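Local atomic coordinates of glycoside hydrolase, GH17 family (Formosa sp. Hel1_33_131, PDB entry 6FCG), a protein that probably hydrolyses internal beta-1,3-glucosidic bonds of laminarin, as expected of an endo-acting laminarinase of glycoside hydrolase family 17. Residues Ala102-Lys107 with Pro158-Val163; Arg84-Tyr89 with Phe113-Met118; Ile52-Tyr57 with Glu69-Asp74. All coordinates share one frame; numbering follows the deposited sequence.

Contact 1 of 3, residues Ala102-Lys107 with Pro158-Val163; sequences AIRELK and PDIVKV
On the helical layer of the TIM barrel, a salt-bridge network joins Arg-104 and Lys-107 of helix 95-109 to Asp-159, in the turn that leads into strand 161-168. The aspartate is shared, one oxygen to each base. Its OD1 lies at the edge of the Arg-104 guanidinium, the two flat groups only 10° from coplanar, yet the bond from Arg-104 NH1 to Asp-159 OD1 is weak at 3.3 Å. A bend at the third torsion (chi3 -76°) carries the otherwise extended arginine chain round to this edge. Lys-107 and Asp-159 approach each other from opposite directions, and Lys-107 NZ lies 2.9 Å from Asp-159 OD2, on the anti side of that oxygen and 19° out of the carboxylate plane. A leucine in place of Asp-159 would remove the carboxylate and would probably leave Arg-104 and Lys-107 without their shared mate. Beside the charges the contact turns apolar: Ile-103 CG2 meets Ile-160 CD1 at 3.7 Å, the two branched chains crossing at a slant. Ile-103 also packs on Met-75 of helix 68-80 and on Met-117 of strand 116-121, while Ile-160 touches Leu-100 of helix 95-109 and its backbone is hydrogen-bonded to Met-117, joining helix to sheet.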
loop_
_atom_site.group_PDB
_atom_site.type_symbol
_atom_site.label_atom_id
_atom_site.label_comp_id
_atom_site.label_asym_id
_atom_site.label_seq_id
_atom_site.Cartn_x
_atom_site.Cartn_y
_atom_site.Cartn_z
ATOM N N ALA A 102 37.591 -37.068 -0.045
ATOM C CA ALA A 102 36.449 -37.939 -0.098
ATOM C C ALA A 102 36.380 -38.682 -1.404
ATOM O O ALA A 102 36.131 -39.885 -1.402
ATOM C CB ALA A 102 35.167 -37.145 0.101
ATOM N N ILE A 103 36.587 -37.973 -2.510
ATOM C CA ILE A 103 36.557 -38.598 -3.819
ATOM C C ILE A 103 37.700 -39.600 -3.910
ATOM O O ILE A 103 37.494 -40.711 -4.402
ATOM C CB ILE A 103 36.624 -37.569 -4.968
ATOM C CG1 ILE A 103 35.335 -36.711 -4.965
ATOM C CG2 ILE A 103 36.785 -38.241 -6.330
ATOM C CD1 ILE A 103 35.338 -35.549 -5.926
ATOM N N ARG A 104 38.885 -39.230 -3.414
ATOM C CA ARG A 104 40.030 -40.140 -3.432
ATOM C C ARG A 104 39.727 -41.425 -2.668
ATOM O O ARG A 104 39.943 -42.517 -3.213
ATOM C CB ARG A 104 41.298 -39.503 -2.909
ATOM C CG ARG A 104 42.478 -40.463 -2.978
ATOM C CD ARG A 104 43.790 -39.873 -2.506
ATOM N NE ARG A 104 44.563 -38.929 -3.347
ATOM C CZ ARG A 104 44.557 -38.768 -4.685
ATOM N NH1 ARG A 104 43.759 -39.460 -5.547
ATOM N NH2 ARG A 104 45.386 -37.840 -5.174
ATOM N N GLU A 105 39.187 -41.321 -1.456
ATOM C CA GLU A 105 38.781 -42.520 -0.722
ATOM C C GLU A 105 37.805 -43.397 -1.506
ATOM O O GLU A 105 37.981 -44.617 -1.562
ATOM C CB GLU A 105 38.172 -42.185 0.634
ATOM C CG GLU A 105 39.206 -41.834 1.698
ATOM C CD GLU A 105 38.590 -41.658 3.083
ATOM O OE1 GLU A 105 39.147 -40.877 3.883
ATOM O OE2 GLU A 105 37.542 -42.294 3.377
ATOM N N LEU A 106 36.791 -42.787 -2.127
ATOM C CA LEU A 106 35.823 -43.559 -2.908
ATOM C C LEU A 106 36.417 -44.227 -4.154
ATOM O O LEU A 106 35.962 -45.286 -4.544
ATOM C CB LEU A 106 34.616 -42.732 -3.338
ATOM C CG LEU A 106 33.712 -42.148 -2.274
ATOM C CD1 LEU A 106 32.980 -40.940 -2.801
ATOM C CD2 LEU A 106 32.692 -43.150 -1.736
ATOM N N LYS A 107 37.408 -43.602 -4.774
ATOM C CA LYS A 107 38.106 -44.209 -5.904
ATOM C C LYS A 107 39.017 -45.392 -5.483
ATOM O O LYS A 107 39.186 -46.327 -6.256
ATOM C CB LYS A 107 38.921 -43.165 -6.703
ATOM C CG LYS A 107 38.060 -42.061 -7.287
ATOM C CD LYS A 107 38.746 -41.106 -8.247
ATOM C CE LYS A 107 39.826 -41.674 -9.135
ATOM N NZ LYS A 107 40.107 -40.700 -10.215
ATOM N N PRO A 158 45.654 -34.531 -9.335
ATOM C CA PRO A 158 45.529 -34.255 -10.798
ATOM C C PRO A 158 44.573 -35.212 -11.540
ATOM O O PRO A 158 44.157 -34.914 -12.643
ATOM C CB PRO A 158 46.962 -34.450 -11.302
ATOM C CG PRO A 158 47.480 -35.539 -10.419
ATOM C CD PRO A 158 46.856 -35.324 -9.040
ATOM N N ASP A 159 44.264 -36.354 -10.933
ATOM C CA ASP A 159 43.329 -37.317 -11.502
ATOM C C ASP A 159 41.863 -36.882 -11.361
ATOM O O ASP A 159 40.977 -37.492 -11.973
ATOM C CB ASP A 159 43.543 -38.723 -10.869
ATOM C CG ASP A 159 43.311 -38.763 -9.307
ATOM O OD1 ASP A 159 43.999 -38.025 -8.524
ATOM O OD2 ASP A 159 42.459 -39.592 -8.869
ATOM N N ILE A 160 41.607 -35.905 -10.482
ATOM C CA ILE A 160 40.271 -35.411 -10.181
ATOM C C ILE A 160 40.089 -33.979 -10.673
ATOM O O ILE A 160 39.108 -33.678 -11.358
ATOM C CB ILE A 160 40.007 -35.469 -8.668
ATOM C CG1 ILE A 160 40.074 -36.914 -8.177
ATOM C CG2 ILE A 160 38.627 -34.881 -8.326
ATOM C CD1 ILE A 160 40.224 -37.026 -6.677
ATOM N N VAL A 161 41.018 -33.095 -10.300
ATOM C CA VAL A 161 40.956 -31.670 -10.658
ATOM C C VAL A 161 41.273 -31.481 -12.144
ATOM O O VAL A 161 42.407 -31.699 -12.569
ATOM C CB VAL A 161 41.936 -30.839 -9.805
ATOM C CG1 VAL A 161 41.964 -29.389 -10.257
ATOM C CG2 VAL A 161 41.549 -30.927 -8.342
ATOM N N LYS A 162 40.270 -31.083 -12.914
ATOM C CA LYS A 162 40.427 -30.830 -14.346
ATOM C C LYS A 162 40.358 -29.372 -14.773
ATOM O O LYS A 162 40.704 -29.064 -15.905
ATOM C CB LYS A 162 39.356 -31.593 -15.108
ATOM C CG LYS A 162 39.387 -33.073 -14.845
ATOM C CD LYS A 162 40.678 -33.716 -15.349
ATOM C CE LYS A 162 40.982 -35.023 -14.636
ATOM N NZ LYS A 162 42.388 -35.374 -14.899
ATOM N N VAL A 163 39.901 -28.491 -13.884
ATOM C CA VAL A 163 39.746 -27.069 -14.186
ATOM C C VAL A 163 40.039 -26.262 -12.933
ATOM O O VAL A 163 39.647 -26.637 -11.825
ATOM C CB VAL A 163 38.306 -26.736 -14.697
ATOM C CG1 VAL A 163 38.101 -25.218 -14.884
ATOM C CG2 VAL A 163 37.970 -27.442 -16.002
#

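Contact 2 of 3, residues Arg84-Tyr89 with Phe113-Met118; sequences RILRTY and FEMYMM
Arg-84 and Tyr-116 begin a parallel pairing in which strand 84-87 pairs with 116-118. Tyr-116 N gives its hydrogen to Arg-84 O at 2.8 Å, Leu-86 N to Tyr-116 O at 2.8 Å, and Met-118 N to Leu-86 O at 2.7 Å, the last nearly straight (175°); a weaker bond from Thr-88 N to Met-118 O closes the run. On the face that carries Arg-87, the Met-118 chain lies alongside the arginine, pointing the same way, with Met-118 SD 3.5 Å from Arg-87 CG. On the same face Ile-85 CG1 rests against Tyr-116 CB. On the other face Leu-86 splits its methyls, CD1 to Met-117 CE (3.8 Å) and CD2 to Met-115 SD (4.0 Å). In the next shell, helices 68-80 and 95-109 back that face through Met-75 and Ile-99. Arg-84 NE makes a long salt bridge to Glu-114 OE1, while its NH1 hydrogen-bonds to His-79 O. Arg-87, a buried charged group beside the Met-118 methyl CE, ends its strand on the C-terminal side, where TIM barrels keep their active sites. Its NH1 pairs in a salt bridge with Glu-305 OE2 and its NH2 hydrogen-bonds to Asn-168 OD1, so the buried charge probably has a counter-charge and a polar partner.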
loop_
_atom_site.group_PDB
_atom_site.type_symbol
_atom_site.label_atom_id
_atom_site.label_comp_id
_atom_site.label_asym_id
_atom_site.label_seq_id
_atom_site.Cartn_x
_atom_site.Cartn_y
_atom_site.Cartn_z
ATOM N N ARG A 84 29.150 -36.533 -13.086
ATOM C CA ARG A 84 30.576 -36.883 -13.134
ATOM C C ARG A 84 31.540 -35.742 -12.933
ATOM O O ARG A 84 32.749 -35.962 -12.835
ATOM C CB ARG A 84 30.897 -37.566 -14.473
ATOM C CG ARG A 84 30.180 -38.895 -14.720
ATOM C CD ARG A 84 30.650 -39.972 -13.739
ATOM N NE ARG A 84 29.931 -41.226 -13.918
ATOM C CZ ARG A 84 28.840 -41.600 -13.258
ATOM N NH1 ARG A 84 28.277 -40.828 -12.322
ATOM N NH2 ARG A 84 28.299 -42.777 -13.543
ATOM N N ILE A 85 31.056 -34.509 -12.915
ATOM C CA ILE A 85 31.946 -33.387 -12.606
ATOM C C ILE A 85 31.235 -32.384 -11.724
ATOM O O ILE A 85 30.056 -32.082 -11.925
ATOM C CB ILE A 85 32.568 -32.760 -13.884
ATOM C CG1 ILE A 85 33.470 -31.605 -13.512
ATOM C CG2 ILE A 85 31.495 -32.315 -14.873
ATOM C CD1 ILE A 85 34.451 -31.246 -14.599
ATOM N N LEU A 86 31.931 -31.927 -10.690
ATOM C CA LEU A 86 31.369 -30.905 -9.835
ATOM C C LEU A 86 32.235 -29.665 -9.757
ATOM O O LEU A 86 33.389 -29.662 -10.153
ATOM C CB LEU A 86 30.886 -31.449 -8.481
ATOM C CG LEU A 86 31.779 -32.369 -7.729
ATOM C CD1 LEU A 86 32.682 -31.597 -6.801
ATOM C CD2 LEU A 86 30.979 -33.314 -6.875
ATOM N N ARG A 87 31.598 -28.599 -9.287
ATOM C CA ARG A 87 32.154 -27.273 -9.174
ATOM C C ARG A 87 32.148 -26.788 -7.745
ATOM O O ARG A 87 31.204 -27.016 -6.995
ATOM C CB ARG A 87 31.245 -26.338 -9.926
ATOM C CG ARG A 87 31.910 -25.070 -10.287
ATOM C CD ARG A 87 30.938 -24.039 -10.796
ATOM N NE ARG A 87 31.599 -22.773 -10.560
ATOM C CZ ARG A 87 31.010 -21.598 -10.477
ATOM N NH1 ARG A 87 29.696 -21.461 -10.688
ATOM N NH2 ARG A 87 31.775 -20.545 -10.190
ATOM N N THR A 88 33.158 -26.018 -7.423
ATOM C CA THR A 88 33.459 -25.573 -6.073
ATOM C C THR A 88 33.844 -24.089 -6.100
ATOM O O THR A 88 34.171 -23.548 -7.182
ATOM C CB THR A 88 34.570 -26.507 -5.539
ATOM O OG1 THR A 88 34.020 -27.344 -4.505
ATOM C CG2 THR A 88 35.812 -25.753 -5.054
ATOM N N TYR A 89 33.792 -23.412 -4.955
ATOM C CA TYR A 89 33.837 -21.915 -4.971
ATOM C C TYR A 89 35.065 -21.243 -4.341
ATOM O O TYR A 89 35.526 -20.203 -4.830
ATOM C CB TYR A 89 32.542 -21.344 -4.378
ATOM C CG TYR A 89 31.381 -21.575 -5.300
ATOM C CD1 TYR A 89 30.673 -22.770 -5.260
ATOM C CD2 TYR A 89 31.009 -20.617 -6.246
ATOM C CE1 TYR A 89 29.635 -23.016 -6.151
ATOM C CE2 TYR A 89 29.956 -20.838 -7.118
ATOM C CZ TYR A 89 29.271 -22.039 -7.077
ATOM O OH TYR A 89 28.218 -22.276 -7.924
ATOM N N PHE A 113 34.490 -45.960 -9.689
ATOM C CA PHE A 113 34.019 -44.656 -9.262
ATOM C C PHE A 113 34.812 -43.584 -9.985
ATOM O O PHE A 113 36.032 -43.662 -10.056
ATOM C CB PHE A 113 34.118 -44.465 -7.739
ATOM C CG PHE A 113 33.375 -43.253 -7.243
ATOM C CD1 PHE A 113 32.020 -43.326 -6.950
ATOM C CD2 PHE A 113 34.024 -42.024 -7.124
ATOM C CE1 PHE A 113 31.332 -42.203 -6.517
ATOM C CE2 PHE A 113 33.346 -40.904 -6.696
ATOM C CZ PHE A 113 32.000 -40.990 -6.386
ATOM N N GLU A 114 34.096 -42.568 -10.458
ATOM C CA GLU A 114 34.636 -41.530 -11.326
ATOM C C GLU A 114 33.927 -40.210 -10.948
ATOM O O GLU A 114 32.700 -40.132 -10.972
ATOM C CB GLU A 114 34.351 -41.936 -12.764
ATOM C CG GLU A 114 35.126 -41.211 -13.847
ATOM C CD GLU A 114 34.657 -41.553 -15.274
ATOM O OE1 GLU A 114 33.511 -42.065 -15.474
ATOM O OE2 GLU A 114 35.448 -41.313 -16.228
ATOM N N MET A 115 34.681 -39.225 -10.461
ATOM C CA MET A 115 34.145 -37.891 -10.195
ATOM C C MET A 115 35.260 -36.911 -10.450
ATOM O O MET A 115 36.360 -37.095 -9.933
ATOM C CB MET A 115 33.638 -37.740 -8.749
ATOM C CG MET A 115 32.846 -36.457 -8.497
ATOM S SD MET A 115 31.260 -36.387 -9.355
ATOM C CE MET A 115 30.326 -37.596 -8.428
ATOM N N TYR A 116 34.976 -35.871 -11.223
ATOM C CA TYR A 116 35.944 -34.815 -11.518
ATOM C C TYR A 116 35.536 -33.500 -10.907
ATOM O O TYR A 116 34.391 -33.326 -10.485
ATOM C CB TYR A 116 36.069 -34.663 -13.007
ATOM C CG TYR A 116 36.470 -35.957 -13.644
ATOM C CD1 TYR A 116 37.768 -36.436 -13.529
ATOM C CD2 TYR A 116 35.544 -36.727 -14.324
ATOM C CE1 TYR A 116 38.135 -37.633 -14.099
ATOM C CE2 TYR A 116 35.906 -37.926 -14.910
ATOM C CZ TYR A 116 37.202 -38.370 -14.808
ATOM O OH TYR A 116 37.535 -39.574 -15.377
ATOM N N MET A 117 36.489 -32.585 -10.814
ATOM C CA MET A 117 36.268 -31.304 -10.143
ATOM C C MET A 117 36.765 -30.087 -10.910
ATOM O O MET A 117 37.867 -30.083 -11.442
ATOM C CB MET A 117 36.908 -31.306 -8.770
ATOM C CG MET A 117 36.534 -30.085 -7.928
ATOM S SD MET A 117 36.922 -30.149 -6.141
ATOM C CE MET A 117 36.353 -31.782 -5.715
ATOM N N MET A 118 35.906 -29.062 -10.959
ATOM C CA MET A 118 36.236 -27.679 -11.355
ATOM C C MET A 118 36.470 -26.921 -10.067
ATOM O O MET A 118 35.531 -26.713 -9.319
ATOM C CB MET A 118 35.068 -27.084 -12.126
ATOM C CG MET A 118 35.219 -25.627 -12.551
ATOM S SD MET A 118 33.700 -24.994 -13.324
ATOM C CE MET A 118 34.136 -23.270 -13.435
#

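Contact 3 of 3, residues Ile52-Tyr57 with Glu69-Asp74; sequences ISYGGY and EELKED
Tyr-54 and Gly-56 meet Leu-71 and Asp-74 of helix 68-80 in the first beta-alpha-beta unit of the TIM barrel, formed by strand 50-53, that helix and strand 83-87. The case illustrates how a loop at the C-terminal end of a barrel strand is tied to the helix that follows it. The strand residues Ile-52 and Ser-53 take their partners elsewhere, Ser-53 OG bonding to Phe-348 O. With Tyr-54 the chain turns its side chain to the helix. Tyr-54 CG stands anti to the backbone N (chi1 174°), which sends the ring outward to touch Met-75, Leu-78 and Ile-99 and brings its hydroxyl to Asp-74. Tyr-54 OH donates a hydrogen bond to Asp-74 OD2; the modelled separation of 2.4 Å is very short, and at this resolution the shortness itself is doubtful. The carboxylate sits at the ring's edge, Asp-74 CG in the ring plane, with the two planes 76° apart. Its second oxygen, OD1, forms salt bridges with Arg-58 and Arg-397, so both oxygens of the buried acid have partners, which would be likely to favour its ionised form. Gly-56 follows, its N hydrogen-bonded to His-95 NE2. Lacking a side chain, it lets the loop lie close to the helix: Gly-56 CA is 3.6 Å from Asp-74 OD2 and 4.2 Å from Leu-71 CD2. Tyr-57 then turns away and stacks on His-95. Leu-71 serves both touching residues with one methyl, since Leu-71 CD2, besides facing the glycine, lies near the plane of the Tyr-54 ring at its edge, 3.3 Å from Tyr-54 OH and 4.2 Å from Tyr-54 CE2.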
loop_
_atom_site.group_PDB
_atom_site.type_symbol
_atom_site.label_atom_id
_atom_site.label_comp_id
_atom_site.label_asym_id
_atom_site.label_seq_id
_atom_site.Cartn_x
_atom_site.Cartn_y
_atom_site.Cartn_z
ATOM N N ILE A 52 27.431 -30.338 -12.242
ATOM C CA ILE A 52 26.612 -29.726 -11.208
ATOM C C ILE A 52 27.459 -28.771 -10.369
ATOM O O ILE A 52 28.639 -29.027 -10.153
ATOM C CB ILE A 52 25.963 -30.817 -10.312
ATOM C CG1 ILE A 52 24.769 -30.293 -9.527
ATOM C CG2 ILE A 52 26.943 -31.428 -9.324
ATOM C CD1 ILE A 52 23.555 -31.194 -9.616
ATOM N N SER A 53 26.848 -27.714 -9.842
ATOM C CA SER A 53 27.458 -26.935 -8.761
ATOM C C SER A 53 27.204 -27.637 -7.409
ATOM O O SER A 53 26.066 -28.109 -7.150
ATOM C CB SER A 53 26.926 -25.504 -8.754
ATOM O OG SER A 53 27.409 -24.794 -9.878
ATOM N N TYR A 54 28.228 -27.719 -6.553
ATOM C CA TYR A 54 28.115 -28.492 -5.303
ATOM C C TYR A 54 28.675 -27.819 -4.055
ATOM O O TYR A 54 29.768 -27.248 -4.045
ATOM C CB TYR A 54 28.748 -29.883 -5.451
ATOM C CG TYR A 54 28.795 -30.664 -4.150
ATOM C CD1 TYR A 54 27.687 -31.328 -3.684
ATOM C CD2 TYR A 54 29.935 -30.670 -3.349
ATOM C CE1 TYR A 54 27.706 -32.014 -2.474
ATOM C CE2 TYR A 54 29.969 -31.346 -2.142
ATOM C CZ TYR A 54 28.850 -32.008 -1.709
ATOM O OH TYR A 54 28.912 -32.692 -0.521
ATOM N N GLY A 55 27.877 -27.910 -2.997
ATOM C CA GLY A 55 28.310 -27.655 -1.650
ATOM C C GLY A 55 27.640 -28.679 -0.761
ATOM O O GLY A 55 26.474 -29.055 -0.981
ATOM N N GLY A 56 28.331 -29.064 0.307
ATOM C CA GLY A 56 27.942 -30.163 1.192
ATOM C C GLY A 56 27.630 -29.734 2.613
ATOM O O GLY A 56 27.406 -30.566 3.480
ATOM N N TYR A 57 27.629 -28.434 2.843
ATOM C CA TYR A 57 27.301 -27.856 4.134
ATOM C C TYR A 57 25.860 -28.170 4.455
ATOM O O TYR A 57 24.994 -28.090 3.574
ATOM C CB TYR A 57 27.476 -26.344 4.097
ATOM C CG TYR A 57 28.898 -25.857 3.927
ATOM C CD1 TYR A 57 29.768 -25.777 5.011
ATOM C CD2 TYR A 57 29.375 -25.456 2.684
ATOM C CE1 TYR A 57 31.072 -25.299 4.856
ATOM C CE2 TYR A 57 30.670 -24.996 2.524
ATOM C CZ TYR A 57 31.512 -24.924 3.605
ATOM O OH TYR A 57 32.767 -24.422 3.457
ATOM N N GLU A 69 33.179 -38.263 5.842
ATOM C CA GLU A 69 32.118 -39.293 5.851
ATOM C C GLU A 69 30.829 -38.677 5.215
ATOM O O GLU A 69 30.219 -39.271 4.296
ATOM C CB GLU A 69 31.922 -39.901 7.361
ATOM C CG GLU A 69 33.087 -40.830 7.823
ATOM C CD GLU A 69 34.227 -40.148 8.613
ATOM O OE1 GLU A 69 34.697 -39.061 8.182
ATOM O OE2 GLU A 69 34.703 -40.738 9.635
ATOM N N GLU A 70 30.467 -37.464 5.637
ATOM C CA GLU A 70 29.287 -36.755 5.091
ATOM C C GLU A 70 29.415 -36.424 3.593
ATOM O O GLU A 70 28.496 -36.671 2.805
ATOM C CB GLU A 70 28.974 -35.503 5.903
ATOM C CG GLU A 70 28.430 -35.797 7.290
ATOM C CD GLU A 70 28.316 -34.566 8.206
ATOM O OE1 GLU A 70 29.123 -33.620 8.112
ATOM O OE2 GLU A 70 27.397 -34.541 9.046
ATOM N N LEU A 71 30.578 -35.942 3.197
ATOM C CA LEU A 71 30.827 -35.667 1.788
ATOM C C LEU A 71 30.757 -36.912 0.903
ATOM O O LEU A 71 30.291 -36.827 -0.233
ATOM C CB LEU A 71 32.165 -34.962 1.605
ATOM C CG LEU A 71 32.287 -33.592 2.313
ATOM C CD1 LEU A 71 33.746 -33.157 2.333
ATOM C CD2 LEU A 71 31.395 -32.549 1.669
ATOM N N LYS A 72 31.188 -38.059 1.416
ATOM C CA LYS A 72 31.113 -39.305 0.664
ATOM C C LYS A 72 29.679 -39.731 0.410
ATOM O O LYS A 72 29.356 -40.181 -0.681
ATOM C CB LYS A 72 31.857 -40.434 1.376
ATOM C CG LYS A 72 33.363 -40.311 1.300
ATOM C CD LYS A 72 34.076 -41.209 2.290
ATOM C CE LYS A 72 34.117 -42.653 1.827
ATOM N NZ LYS A 72 35.090 -43.392 2.676
ATOM N N GLU A 73 28.824 -39.557 1.410
ATOM C CA GLU A 73 27.383 -39.732 1.230
ATOM C C GLU A 73 26.889 -38.962 -0.015
ATOM O O GLU A 73 26.250 -39.542 -0.896
ATOM C CB GLU A 73 26.619 -39.295 2.481
ATOM C CG GLU A 73 26.749 -40.218 3.689
ATOM C CD GLU A 73 26.077 -39.696 4.963
ATOM O OE1 GLU A 73 25.951 -38.464 5.152
ATOM O OE2 GLU A 73 25.634 -40.529 5.787
ATOM N N ASP A 74 27.260 -37.682 -0.117
ATOM C CA ASP A 74 26.841 -36.831 -1.246
ATOM C C ASP A 74 27.388 -37.309 -2.565
ATOM O O ASP A 74 26.678 -37.371 -3.572
ATOM C CB ASP A 74 27.265 -35.370 -1.033
ATOM C CG ASP A 74 26.555 -34.713 0.119
ATOM O OD1 ASP A 74 25.652 -35.346 0.707
ATOM O OD2 ASP A 74 26.895 -33.569 0.495
#

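How the contacts relate
The three contacts follow the opening strands and helices of one parallel sheet. Contact 3 closes before the others begin, whereas contacts 1 and 2 interleave, the helix of contact 1 lying in sequence between the two strands of contact 2. Centres of contacts 1 and 2 are about 8 Å apart, those of 2 and 3 about 11 Å, and those of 1 and 3 about 13 Å. Backbone bonds probably link contact 2 to both neighbours, Met-117 with Ile-160 and Lys-162, and Arg-87 with Ile-52 and Tyr-54. Outside the sheet, Glu-105 and Lys-72 form a salt bridge between the helices. Together the three contacts join four successive barrel strands to two helices of the outer layer.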